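Local structure of uncharacterized protein (Ruminococcus gnavus, 4QAN) at residues I21-E26 and E165-I170; Y33-L38 and L157-V162; L38-L43 and L201-T206; E113-L118 and I146-G151; I120-E125 and E140-E145. The protein is of unknown function but has a cystatin-like fold, is a divergent member of the NTF2-like superfamily, and binds a magnesium ion. All coordinates share one frame; numbering follows the deposited sequence.

Contact 1: residues I21-E26 and E165-I170; sequences ITSFSE and EKNWKI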
# COMPACT_ATOMS: atom_id res chain seq x y z
N ILE A 21 2.96 -22.58 -10.29
CA ILE A 21 2.98 -23.05 -8.90
C ILE A 21 1.67 -22.63 -8.25
O ILE A 21 1.47 -21.45 -8.02
CB ILE A 21 4.16 -22.42 -8.10
CG1 ILE A 21 5.48 -23.12 -8.43
CG2 ILE A 21 3.91 -22.51 -6.59
CD1 ILE A 21 6.71 -22.31 -8.07
N THR A 22 0.78 -23.59 -7.95
CA THR A 22 -0.49 -23.25 -7.30
C THR A 22 -0.25 -22.57 -5.95
O THR A 22 -0.79 -21.49 -5.68
CB THR A 22 -1.36 -24.48 -6.99
OG1 THR A 22 -1.46 -25.33 -8.14
CG2 THR A 22 -2.77 -24.04 -6.55
N SER A 23 0.55 -23.22 -5.12
CA SER A 23 0.67 -22.86 -3.71
C SER A 23 1.95 -23.42 -3.11
O SER A 23 2.59 -24.30 -3.68
CB SER A 23 -0.53 -23.42 -2.93
OG SER A 23 -0.66 -24.82 -3.14
N PHE A 24 2.33 -22.90 -1.95
CA PHE A 24 3.42 -23.46 -1.15
C PHE A 24 2.76 -24.12 0.05
O PHE A 24 2.11 -23.45 0.87
CB PHE A 24 4.43 -22.38 -0.74
CG PHE A 24 4.87 -21.51 -1.89
CD1 PHE A 24 5.59 -22.05 -2.94
CD2 PHE A 24 4.54 -20.16 -1.93
CE1 PHE A 24 5.99 -21.26 -4.01
CE2 PHE A 24 4.94 -19.37 -2.99
CZ PHE A 24 5.66 -19.92 -4.03
N SER A 25 2.88 -25.44 0.11
CA SER A 25 2.27 -26.24 1.15
C SER A 25 3.17 -26.32 2.38
O SER A 25 2.71 -26.67 3.47
CB SER A 25 1.98 -27.65 0.62
OG SER A 25 3.01 -28.10 -0.25
N GLU A 26 4.45 -26.00 2.19
CA GLU A 26 5.42 -26.00 3.27
C GLU A 26 6.05 -24.63 3.31
O GLU A 26 6.30 -24.04 2.25
CB GLU A 26 6.51 -27.05 3.02
CG GLU A 26 7.21 -27.52 4.29
CD GLU A 26 6.36 -28.47 5.11
OE1 GLU A 26 5.20 -28.75 4.72
OE2 GLU A 26 6.85 -28.95 6.16
N GLU A 165 -5.37 -20.96 5.15
CA GLU A 165 -6.04 -22.06 4.46
C GLU A 165 -5.05 -23.06 3.87
O GLU A 165 -5.18 -23.50 2.72
CB GLU A 165 -6.97 -21.51 3.38
CG GLU A 165 -7.91 -20.43 3.90
CD GLU A 165 -9.28 -20.45 3.24
OE1 GLU A 165 -10.09 -21.35 3.58
OE2 GLU A 165 -9.56 -19.56 2.41
N LYS A 166 -4.06 -23.43 4.68
CA LYS A 166 -3.10 -24.48 4.35
C LYS A 166 -2.10 -24.08 3.26
O LYS A 166 -1.44 -24.93 2.69
CB LYS A 166 -3.84 -25.77 3.95
CG LYS A 166 -5.18 -25.98 4.66
CD LYS A 166 -5.60 -27.44 4.74
CE LYS A 166 -5.38 -27.99 6.14
NZ LYS A 166 -5.73 -29.43 6.23
N ASN A 167 -1.97 -22.78 2.99
CA ASN A 167 -1.04 -22.28 1.97
C ASN A 167 -0.13 -21.22 2.54
O ASN A 167 -0.60 -20.26 3.15
CB ASN A 167 -1.80 -21.67 0.80
CG ASN A 167 -2.59 -22.69 0.03
OD1 ASN A 167 -2.20 -23.86 -0.07
ND2 ASN A 167 -3.71 -22.26 -0.54
N TRP A 168 1.17 -21.38 2.33
CA TRP A 168 2.16 -20.47 2.92
C TRP A 168 2.51 -19.29 2.02
O TRP A 168 2.53 -19.41 0.80
CB TRP A 168 3.43 -21.22 3.29
CG TRP A 168 3.21 -22.16 4.44
CD1 TRP A 168 2.82 -23.46 4.38
CD2 TRP A 168 3.36 -21.84 5.82
NE1 TRP A 168 2.72 -23.98 5.64
CE2 TRP A 168 3.05 -23.01 6.55
CE3 TRP A 168 3.75 -20.69 6.52
CZ2 TRP A 168 3.11 -23.06 7.94
CZ3 TRP A 168 3.81 -20.74 7.90
CH2 TRP A 168 3.49 -21.91 8.59
N LYS A 169 2.79 -18.16 2.65
CA LYS A 169 3.40 -17.03 1.99
C LYS A 169 4.28 -16.25 2.95
O LYS A 169 4.20 -16.42 4.17
CB LYS A 169 2.33 -16.12 1.38
CG LYS A 169 1.69 -16.70 0.12
CD LYS A 169 1.29 -15.63 -0.85
CE LYS A 169 0.59 -16.21 -2.06
NZ LYS A 169 -0.07 -15.12 -2.81
N ILE A 170 5.16 -15.42 2.40
CA ILE A 170 6.00 -14.59 3.24
C ILE A 170 5.23 -13.34 3.63
O ILE A 170 4.84 -12.58 2.77
CB ILE A 170 7.26 -14.14 2.49
CG1 ILE A 170 8.07 -15.36 2.04
CG2 ILE A 170 8.09 -13.20 3.35
CD1 ILE A 170 8.38 -16.36 3.14
O HOH W 1 1.18 -20.75 -1.06
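F24 and W168 meet backbone to backbone, and their two aromatic side chains diverge from that junction instead of stacking. The evidence is in the carbonyl positions: F24 O lies at the edge of the W168 indole, near its plane, while W168 O lies at the edge of the F24 ring, 3.5 Å from CD2. Only the first side-chain carbons approach one another, CB of F24 to CB of W168 at 4.3 Å. In W168, CG stands opposite the carbonyl carbon (chi1 -69°), and this sets CD1 of the pyrrole edge 3.3 Å from S25 O, with E26 C lying obliquely to the same ring. Beyond the contact the indole rests on A161 of the adjacent strand 153-164 and S142 of strand 140-150 beyond it, and the F24 ring meets that of Y33 on helix 27-39 with planes at about 45°.

One direct hydrogen bond joins the backbones, W168 N to F24 O at 2.7 Å with an N-H...O angle of 175°. Water 1 makes the second link, accepting from F24 N at 2.6 Å and donating to W168 O at 2.7 Å. The loop leading into helix 27-39 is thereby fastened to the strand that begins at N167. Both backbone polar groups of F24 are satisfied although the residue is buried, and the water does the work that a second direct strand-like bond would otherwise do.

Contact 2: residues Y33-L38 and L157-V162; sequences YMLSAL and LGFTAV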
# COMPACT_ATOMS: atom_id res chain seq x y z
N TYR A 33 11.40 -19.90 -2.69
CA TYR A 33 10.78 -19.14 -3.77
C TYR A 33 11.19 -17.68 -3.62
O TYR A 33 11.61 -17.05 -4.59
CB TYR A 33 9.25 -19.28 -3.72
CG TYR A 33 8.49 -18.43 -4.73
CD1 TYR A 33 7.98 -17.18 -4.38
CD2 TYR A 33 8.28 -18.88 -6.03
CE1 TYR A 33 7.29 -16.42 -5.31
CE2 TYR A 33 7.58 -18.11 -6.97
CZ TYR A 33 7.09 -16.88 -6.60
OH TYR A 33 6.41 -16.11 -7.53
N MSE A 34 11.08 -17.15 -2.42
CA MSE A 34 11.42 -15.74 -2.19
C MSE A 34 12.89 -15.53 -2.36
O MSE A 34 13.32 -14.53 -2.93
CB MSE A 34 10.90 -15.29 -0.83
CG MSE A 34 11.14 -13.81 -0.55
SE MSE A 34 10.10 -12.72 -1.80
CE MSE A 34 8.29 -13.11 -1.16
N LEU A 35 13.70 -16.47 -1.88
CA LEU A 35 15.14 -16.38 -2.04
C LEU A 35 15.57 -16.41 -3.51
O LEU A 35 16.43 -15.63 -3.94
CB LEU A 35 15.83 -17.50 -1.27
CG LEU A 35 15.74 -17.38 0.25
CD1 LEU A 35 16.19 -18.68 0.90
CD2 LEU A 35 16.58 -16.23 0.76
N SER A 36 14.96 -17.31 -4.29
CA SER A 36 15.19 -17.34 -5.74
C SER A 36 14.84 -16.00 -6.41
O SER A 36 15.59 -15.50 -7.24
CB SER A 36 14.34 -18.42 -6.39
OG SER A 36 14.40 -18.28 -7.79
N ALA A 37 13.68 -15.46 -6.06
CA ALA A 37 13.25 -14.18 -6.61
C ALA A 37 14.34 -13.15 -6.41
O ALA A 37 14.73 -12.47 -7.36
CB ALA A 37 11.96 -13.72 -5.97
N LEU A 38 14.83 -13.05 -5.17
CA LEU A 38 15.91 -12.12 -4.82
C LEU A 38 17.17 -12.41 -5.61
O LEU A 38 17.85 -11.50 -6.06
CB LEU A 38 16.21 -12.17 -3.32
CG LEU A 38 15.11 -11.58 -2.43
CD1 LEU A 38 15.15 -12.19 -1.04
CD2 LEU A 38 15.23 -10.06 -2.33
N LEU A 157 19.31 -13.97 7.51
CA LEU A 157 18.10 -13.19 7.25
C LEU A 157 16.98 -13.71 8.15
O LEU A 157 17.03 -14.85 8.59
CB LEU A 157 17.68 -13.29 5.79
CG LEU A 157 18.78 -13.18 4.73
CD1 LEU A 157 18.31 -13.74 3.40
CD2 LEU A 157 19.24 -11.74 4.58
N GLY A 158 15.99 -12.87 8.42
CA GLY A 158 14.82 -13.29 9.17
C GLY A 158 13.56 -13.03 8.38
O GLY A 158 13.22 -11.88 8.14
N PHE A 159 12.88 -14.09 7.95
CA PHE A 159 11.57 -13.94 7.31
C PHE A 159 10.45 -14.39 8.25
O PHE A 159 10.59 -15.38 8.99
CB PHE A 159 11.47 -14.77 6.01
CG PHE A 159 12.40 -14.35 4.89
CD1 PHE A 159 13.20 -13.21 4.98
CD2 PHE A 159 12.44 -15.10 3.72
CE1 PHE A 159 14.05 -12.85 3.94
CE2 PHE A 159 13.29 -14.74 2.67
CZ PHE A 159 14.09 -13.61 2.79
N THR A 160 9.34 -13.65 8.21
CA THR A 160 8.10 -14.07 8.84
C THR A 160 7.18 -14.69 7.77
O THR A 160 6.66 -13.98 6.90
CB THR A 160 7.38 -12.91 9.53
OG1 THR A 160 8.27 -12.27 10.45
CG2 THR A 160 6.14 -13.40 10.27
N ALA A 161 7.02 -16.00 7.83
CA ALA A 161 6.17 -16.75 6.92
C ALA A 161 4.82 -16.97 7.57
O ALA A 161 4.74 -17.20 8.77
CB ALA A 161 6.80 -18.09 6.59
N VAL A 162 3.77 -16.94 6.76
CA VAL A 162 2.41 -17.04 7.29
C VAL A 162 1.61 -18.08 6.51
O VAL A 162 1.82 -18.26 5.32
CB VAL A 162 1.71 -15.66 7.33
CG1 VAL A 162 1.45 -15.10 5.94
CG2 VAL A 162 0.43 -15.73 8.14
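Helix 27-39 packs on the antiparallel sheet here, the helix-on-curved-sheet layout of a cystatin-like fold, with L35 and M34 of the helix set against F159 of strand 153-164. The local axes pass 11.9 Å apart and their N-to-C directions differ by 129°. No hydrogen bond crosses the gap, which is filled by five buried apolar side chains.

F159 carries the strand side. Its CG stands opposite the carbonyl carbon (chi1 -64°), and the bond from CA leads toward the helix, presenting CE2 and CZ as the advancing part of the ring. M34, a selenomethionine, has CG anti to the backbone N (chi1 -177°), and CG comes within 4.0 Å of F159 CE2. The M34 chain then bends at its next two torsions and carries the selenium end away from the strand toward A46 and C50. The first bond of the L35 side chain does not aim at the strand, yet the CD2 methyl reaches both strand residues, lying 4.1 Å from F159 CE2. All these approaches to the ring are oblique, neither over a face nor at an edge. L105 of helix 87-108 and I146 of the adjoining strand also touch F159, so the ring belongs to a wider core.

L38, one helical turn on from M34 and L35, adds its CD1 methyl 4.2 Å from F159 CZ, and L35 CD2 also meets L157 CD1 at 4.0 Å.

Contact 3: residues L38-L43 and L201-T206; sequences LKKNDL and LPNQLT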
# COMPACT_ATOMS: atom_id res chain seq x y z
N LEU A 38 14.83 -13.05 -5.17
CA LEU A 38 15.91 -12.12 -4.82
C LEU A 38 17.17 -12.41 -5.61
O LEU A 38 17.85 -11.50 -6.06
CB LEU A 38 16.21 -12.17 -3.32
CG LEU A 38 15.11 -11.58 -2.43
CD1 LEU A 38 15.15 -12.19 -1.04
CD2 LEU A 38 15.23 -10.06 -2.33
N LYS A 39 17.49 -13.69 -5.76
CA LYS A 39 18.67 -14.09 -6.52
C LYS A 39 18.58 -13.60 -7.96
O LYS A 39 19.58 -13.13 -8.52
CB LYS A 39 18.81 -15.61 -6.50
CG LYS A 39 20.09 -16.14 -7.12
CD LYS A 39 20.08 -17.67 -7.13
CE LYS A 39 21.37 -18.24 -7.65
NZ LYS A 39 22.52 -17.83 -6.80
N LYS A 40 17.39 -13.71 -8.55
CA LYS A 40 17.16 -13.36 -9.95
C LYS A 40 16.73 -11.91 -10.11
O LYS A 40 16.31 -11.50 -11.19
CB LYS A 40 16.08 -14.24 -10.56
CG LYS A 40 16.34 -15.73 -10.45
CD LYS A 40 15.09 -16.50 -10.84
CE LYS A 40 15.43 -17.90 -11.31
NZ LYS A 40 15.61 -18.85 -10.16
N ASN A 41 16.82 -11.13 -9.03
CA ASN A 41 16.36 -9.75 -9.04
C ASN A 41 15.01 -9.60 -9.78
O ASN A 41 14.82 -8.69 -10.59
CB ASN A 41 17.44 -8.84 -9.65
CG ASN A 41 17.14 -7.36 -9.48
OD1 ASN A 41 16.39 -6.93 -8.59
ND2 ASN A 41 17.71 -6.55 -10.36
N ASP A 42 14.07 -10.50 -9.50
CA ASP A 42 12.78 -10.54 -10.20
C ASP A 42 11.67 -10.09 -9.27
O ASP A 42 11.15 -10.85 -8.46
CB ASP A 42 12.50 -11.96 -10.74
CG ASP A 42 11.24 -12.03 -11.60
OD1 ASP A 42 10.39 -11.13 -11.51
OD2 ASP A 42 11.09 -13.01 -12.36
N LEU A 43 11.30 -8.82 -9.42
CA LEU A 43 10.34 -8.19 -8.54
C LEU A 43 8.97 -8.85 -8.67
O LEU A 43 8.30 -9.12 -7.67
CB LEU A 43 10.22 -6.70 -8.89
CG LEU A 43 9.19 -5.91 -8.08
CD1 LEU A 43 9.63 -5.88 -6.63
CD2 LEU A 43 9.03 -4.50 -8.63
N LEU A 201 16.14 -23.89 -5.50
CA LEU A 201 15.60 -22.56 -5.81
C LEU A 201 14.70 -22.63 -7.04
O LEU A 201 15.21 -22.78 -8.15
CB LEU A 201 16.75 -21.59 -6.08
CG LEU A 201 17.60 -21.19 -4.87
CD1 LEU A 201 18.91 -20.58 -5.33
CD2 LEU A 201 16.84 -20.22 -3.97
N PRO A 202 13.37 -22.51 -6.87
CA PRO A 202 12.50 -22.68 -8.03
C PRO A 202 12.59 -21.54 -9.04
O PRO A 202 13.17 -20.47 -8.75
CB PRO A 202 11.10 -22.69 -7.41
CG PRO A 202 11.22 -21.82 -6.21
CD PRO A 202 12.63 -22.00 -5.70
N ASN A 203 12.03 -21.77 -10.22
CA ASN A 203 11.66 -20.68 -11.12
C ASN A 203 10.47 -21.01 -11.98
O ASN A 203 10.56 -21.09 -13.21
CB ASN A 203 12.84 -20.20 -11.95
CG ASN A 203 13.61 -21.33 -12.56
OD1 ASN A 203 13.11 -22.44 -12.71
ND2 ASN A 203 14.86 -21.06 -12.88
N GLN A 204 9.35 -21.23 -11.30
CA GLN A 204 8.04 -20.93 -11.84
C GLN A 204 7.63 -19.69 -11.06
O GLN A 204 8.32 -19.29 -10.12
CB GLN A 204 7.02 -22.03 -11.57
CG GLN A 204 7.54 -23.47 -11.56
CD GLN A 204 7.88 -23.98 -12.94
OE1 GLN A 204 8.58 -23.30 -13.70
NE2 GLN A 204 7.39 -25.17 -13.28
N LEU A 205 6.51 -19.10 -11.44
CA LEU A 205 5.83 -18.11 -10.62
C LEU A 205 4.61 -18.76 -9.98
O LEU A 205 4.13 -19.80 -10.44
CB LEU A 205 5.37 -16.92 -11.47
CG LEU A 205 6.31 -16.47 -12.57
CD1 LEU A 205 5.70 -15.28 -13.30
CD2 LEU A 205 7.68 -16.14 -12.01
N THR A 206 4.14 -18.16 -8.91
CA THR A 206 2.87 -18.49 -8.31
C THR A 206 1.92 -17.32 -8.65
O THR A 206 2.28 -16.43 -9.42
CB THR A 206 3.01 -18.74 -6.79
OG1 THR A 206 1.90 -19.51 -6.31
CG2 THR A 206 3.12 -17.39 -6.01
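K40 reaches from the end of helix 27-39 across to N203 and P202, and its ammonium group supplies the hydrogen bond of the contact: NZ to P202 O, 3.3 Å. The C=O...N angle is 132°, and the donor stands above the carbonyl plane, 38° out of it, so the bond does not follow a lone pair. The aliphatic part of the lysine lies against N203, with CE 3.5 Å from N203 CB, and the two side chains cross at about a right angle. Beside them K39 does likewise with L201, its CD 3.6 Å from L201 CD1.

One shell out, both lysine ends have further partners. S36 OG is hydrogen-bonded to K40 NZ and also to P202 O, tying the same carbonyl to the helix, while K39 NZ bonds to the carbonyl oxygens of L115 and E113. L201 additionally rests on L35 and S36.

K40 is the first residue to leave helical geometry, where helix 27-39 ends. N41 has positive phi (42°), with N41 N bonded to L38 O at 3.2 Å and D42 N to A37 O. D42 then caps the following helix 43-48 through OD1 and M45 N. The arrangement is a Schellman motif closing one helix, followed directly by the N-cap of the next.

Contact 4: residues E113-L118 and I146-G151; sequences ETLEVL and IYVKCG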
# COMPACT_ATOMS: atom_id res chain seq x y z
N GLU A 113 22.99 -11.63 -6.32
CA GLU A 113 22.95 -12.52 -7.48
C GLU A 113 23.65 -13.86 -7.26
O GLU A 113 23.21 -14.90 -7.77
CB GLU A 113 23.58 -11.83 -8.70
CG GLU A 113 22.74 -10.70 -9.30
CD GLU A 113 22.77 -9.41 -8.48
OE1 GLU A 113 23.67 -9.25 -7.62
OE2 GLU A 113 21.88 -8.55 -8.70
N THR A 114 24.74 -13.85 -6.50
CA THR A 114 25.56 -15.05 -6.28
C THR A 114 25.15 -15.86 -5.04
O THR A 114 25.97 -16.59 -4.47
CB THR A 114 27.05 -14.65 -6.15
OG1 THR A 114 27.21 -13.77 -5.03
CG2 THR A 114 27.53 -13.96 -7.43
N LEU A 115 23.88 -15.77 -4.67
CA LEU A 115 23.38 -16.27 -3.38
C LEU A 115 23.29 -17.80 -3.29
O LEU A 115 22.79 -18.46 -4.20
CB LEU A 115 22.01 -15.64 -3.11
CG LEU A 115 21.11 -16.09 -1.96
CD1 LEU A 115 20.19 -14.93 -1.58
CD2 LEU A 115 20.28 -17.32 -2.32
N GLU A 116 23.78 -18.36 -2.18
CA GLU A 116 23.68 -19.79 -1.91
C GLU A 116 22.98 -20.01 -0.58
O GLU A 116 23.35 -19.40 0.42
CB GLU A 116 25.07 -20.43 -1.84
CG GLU A 116 25.79 -20.59 -3.17
CD GLU A 116 27.14 -21.26 -3.02
OE1 GLU A 116 27.20 -22.41 -2.51
OE2 GLU A 116 28.16 -20.64 -3.40
N VAL A 117 22.00 -20.91 -0.55
CA VAL A 117 21.23 -21.20 0.66
C VAL A 117 21.92 -22.25 1.52
O VAL A 117 21.91 -23.44 1.19
CB VAL A 117 19.80 -21.66 0.31
CG1 VAL A 117 18.99 -21.89 1.58
CG2 VAL A 117 19.12 -20.63 -0.58
N LEU A 118 22.49 -21.82 2.64
CA LEU A 118 23.24 -22.73 3.52
C LEU A 118 22.31 -23.49 4.45
O LEU A 118 22.44 -24.70 4.62
CB LEU A 118 24.26 -21.95 4.35
CG LEU A 118 25.18 -21.01 3.56
CD1 LEU A 118 26.08 -20.26 4.52
CD2 LEU A 118 25.99 -21.76 2.52
N ILE A 146 17.43 -17.49 8.18
CA ILE A 146 17.94 -18.00 6.91
C ILE A 146 19.41 -17.64 6.77
O ILE A 146 19.78 -16.48 6.87
CB ILE A 146 17.13 -17.41 5.74
CG1 ILE A 146 15.64 -17.70 5.93
CG2 ILE A 146 17.60 -17.97 4.40
CD1 ILE A 146 14.75 -16.76 5.15
N TYR A 147 20.25 -18.65 6.57
CA TYR A 147 21.68 -18.45 6.39
C TYR A 147 22.03 -18.61 4.92
O TYR A 147 21.83 -19.67 4.33
CB TYR A 147 22.48 -19.43 7.26
CG TYR A 147 22.21 -19.25 8.74
CD1 TYR A 147 22.95 -18.36 9.50
CD2 TYR A 147 21.18 -19.95 9.37
CE1 TYR A 147 22.69 -18.18 10.85
CE2 TYR A 147 20.91 -19.78 10.72
CZ TYR A 147 21.67 -18.89 11.46
OH TYR A 147 21.41 -18.70 12.80
N VAL A 148 22.54 -17.54 4.32
CA VAL A 148 22.94 -17.56 2.92
C VAL A 148 24.41 -17.16 2.78
O VAL A 148 25.02 -16.70 3.74
CB VAL A 148 22.07 -16.62 2.07
CG1 VAL A 148 20.60 -17.02 2.20
CG2 VAL A 148 22.28 -15.16 2.45
N LYS A 149 24.94 -17.33 1.58
CA LYS A 149 26.34 -17.02 1.28
C LYS A 149 26.48 -16.25 -0.03
O LYS A 149 25.88 -16.64 -1.04
CB LYS A 149 27.14 -18.32 1.21
CG LYS A 149 28.55 -18.15 0.67
CD LYS A 149 29.26 -19.48 0.59
CE LYS A 149 30.64 -19.33 -0.03
NZ LYS A 149 31.31 -20.64 -0.16
N CYS A 150 27.26 -15.17 -0.01
CA CYS A 150 27.53 -14.38 -1.22
C CYS A 150 29.02 -14.07 -1.34
O CYS A 150 29.51 -13.11 -0.76
CB CYS A 150 26.73 -13.08 -1.21
SG CYS A 150 24.95 -13.34 -1.04
N GLY A 151 29.73 -14.90 -2.11
CA GLY A 151 31.18 -14.79 -2.27
C GLY A 151 31.89 -15.46 -1.11
O GLY A 151 31.75 -16.66 -0.90
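In L118, CG lies opposite the carbonyl carbon (chi1 -51°), and this folds the leucine over the neighbouring strand, where CD2 sits 3.9 Å from CB of K149. K149 has its CG anti to the backbone N (chi1 170°) and runs out fully extended on the same face as E116. Their charges stay apart, E116 OE2 to K149 NZ being 4.5 Å, beyond a salt bridge. L115 takes the anti arrangement too, bringing CG 4.2 Å from V148 CB, while its own CB approaches C150 SG.

Three backbone bonds fix the alignment. E116 and K149 form a hydrogen-bonded pair, with E116 N to K149 O and K149 N to E116 O each 2.9 Å and each donor in the carbonyl plane. V117 and V148 are the adjacent non-hydrogen-bonded pair, their CA atoms 4.6 Å apart, and V117 turns to the face covered by L32 and L35 of helix 27-39. L118 N then bonds to Y147 O at 2.8 Å, the donor slightly tilted from the carbonyl plane. Replacing L118 by an alanine would probably uncover the aliphatic stem of K149 and leave a gap over the strand between Y147 and K149.

The N-to-C directions of the two short strand segments differ by 139°, far from straight antiparallel, as expected where strands 116-122 and 140-150 pair in the strongly twisted antiparallel sheet of a cystatin-like fold.

Contact 5: residues I120-E125 and E140-E145; sequences IAEKKE and EVSELE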
# COMPACT_ATOMS: atom_id res chain seq x y z
N ILE A 120 18.04 -23.11 6.39
CA ILE A 120 16.82 -22.42 6.78
C ILE A 120 16.41 -23.05 8.10
O ILE A 120 16.12 -24.24 8.15
CB ILE A 120 15.71 -22.63 5.73
CG1 ILE A 120 16.08 -21.94 4.42
CG2 ILE A 120 14.38 -22.08 6.24
CD1 ILE A 120 15.17 -22.30 3.26
N ALA A 121 16.40 -22.26 9.17
CA ALA A 121 16.10 -22.78 10.51
C ALA A 121 14.83 -22.15 11.07
O ALA A 121 14.61 -20.96 10.91
CB ALA A 121 17.27 -22.53 11.44
N GLU A 122 14.00 -22.95 11.75
CA GLU A 122 12.78 -22.46 12.38
C GLU A 122 13.09 -21.89 13.75
O GLU A 122 13.43 -22.62 14.66
CB GLU A 122 11.74 -23.59 12.53
CG GLU A 122 11.04 -23.97 11.23
CD GLU A 122 9.83 -24.86 11.44
OE1 GLU A 122 9.06 -24.64 12.40
OE2 GLU A 122 9.63 -25.79 10.62
N LYS A 123 12.94 -20.57 13.91
CA LYS A 123 13.21 -19.91 15.19
C LYS A 123 12.32 -20.48 16.30
O LYS A 123 11.17 -20.86 16.05
CB LYS A 123 13.01 -18.39 15.07
CG LYS A 123 14.04 -17.58 15.82
CD LYS A 123 13.86 -16.09 15.58
CE LYS A 123 12.75 -15.53 16.44
NZ LYS A 123 12.58 -14.06 16.25
N LYS A 124 12.84 -20.55 17.53
CA LYS A 124 12.15 -21.25 18.63
C LYS A 124 11.43 -20.31 19.61
O LYS A 124 11.86 -20.18 20.75
CB LYS A 124 13.14 -22.12 19.39
N GLU A 125 10.33 -19.69 19.16
CA GLU A 125 9.52 -18.80 20.00
C GLU A 125 8.02 -19.05 19.79
O GLU A 125 7.40 -18.45 18.91
CB GLU A 125 9.81 -17.32 19.68
CG GLU A 125 11.17 -17.00 19.08
CD GLU A 125 12.27 -16.89 20.12
OE1 GLU A 125 12.16 -16.00 20.99
OE2 GLU A 125 13.24 -17.68 20.06
N GLU A 140 -1.07 -20.43 10.91
CA GLU A 140 0.25 -20.53 11.53
C GLU A 140 1.12 -19.34 11.11
O GLU A 140 1.05 -18.87 9.97
CB GLU A 140 0.98 -21.81 11.10
CG GLU A 140 0.31 -23.13 11.41
CD GLU A 140 1.28 -24.31 11.38
OE1 GLU A 140 2.50 -24.09 11.62
OE2 GLU A 140 0.84 -25.45 11.11
N VAL A 141 1.95 -18.86 12.04
CA VAL A 141 3.08 -17.99 11.73
C VAL A 141 4.35 -18.75 12.04
O VAL A 141 4.45 -19.40 13.08
CB VAL A 141 3.04 -16.67 12.53
CG1 VAL A 141 4.39 -15.96 12.49
CG2 VAL A 141 1.97 -15.75 11.99
N SER A 142 5.32 -18.69 11.14
CA SER A 142 6.61 -19.34 11.37
C SER A 142 7.74 -18.35 11.11
O SER A 142 7.90 -17.87 9.99
CB SER A 142 6.76 -20.56 10.47
OG SER A 142 8.08 -21.03 10.52
N GLU A 143 8.49 -18.02 12.16
CA GLU A 143 9.63 -17.11 12.06
C GLU A 143 10.87 -17.91 11.74
O GLU A 143 11.28 -18.75 12.53
CB GLU A 143 9.83 -16.34 13.37
CG GLU A 143 8.97 -15.09 13.48
CD GLU A 143 9.25 -14.32 14.77
OE1 GLU A 143 9.11 -14.93 15.85
OE2 GLU A 143 9.62 -13.12 14.69
N LEU A 144 11.46 -17.65 10.58
CA LEU A 144 12.61 -18.41 10.10
C LEU A 144 13.86 -17.58 10.07
O LEU A 144 13.83 -16.40 9.71
CB LEU A 144 12.35 -19.00 8.71
CG LEU A 144 11.22 -20.04 8.66
CD1 LEU A 144 9.93 -19.40 8.19
CD2 LEU A 144 11.59 -21.21 7.75
N GLU A 145 14.96 -18.20 10.48
CA GLU A 145 16.29 -17.65 10.32
C GLU A 145 16.89 -18.30 9.08
O GLU A 145 16.86 -19.53 8.95
CB GLU A 145 17.16 -17.99 11.52
CG GLU A 145 16.62 -17.51 12.86
CD GLU A 145 17.54 -17.89 14.01
OE1 GLU A 145 18.39 -18.79 13.83
OE2 GLU A 145 17.42 -17.28 15.09
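A121 and E145 form the hydrogen-bonded pair of an antiparallel strand pairing in the curved sheet of the cystatin-like fold. Backbone bonds set the alignment: A121 N to E145 O and E145 N to A121 O are both 2.8 Å, the first nearly straight at 175°. K123 N to E143 O, also 2.8 Å, continues the pairing past E122 and L144, the intervening non-hydrogen-bonded pair.

The charged contacts gather at K123. Its chain bends at chi3 (80°), bringing NZ to E143 OE2 in a salt bridge that is weak as a hydrogen bond, 3.5 Å long. The lysine stem crosses E145 at about a right angle, with K123 CG 3.5 Å from E145 OE2. Without the lysine, as with an alanine at K123, the buried E143 carboxylate would probably lose this positive mate.

Apolar packing lies on the helix side, where I120 and L144 both touch V31 of helix 27-39. The modelled 3.3 Å between I120 CG2 and L144 CD2 is closer than carbons normally pack, so its exact value is doubtful.

From the N terminus, the 21-26 loop opens contact 1, which closes only when the chain reaches strand 167-172. Helix 27-39 follows directly and enters contacts 2 and 3, which share L38. Contact 2 returns to strand 153-164 and lies within the span of contact 1. Contact 4, between strands 116-122 and 140-150, lies within that of contact 2, and contact 5, on the same two strands, lies innermost. Contact 3 closes last, at 201-206, so it crosses contacts 1 and 2 while enclosing 4 and 5. Together they bind the helix, the sheet and the 201-206 segment: I21 bonds to L205 and T206, and K39 to L115.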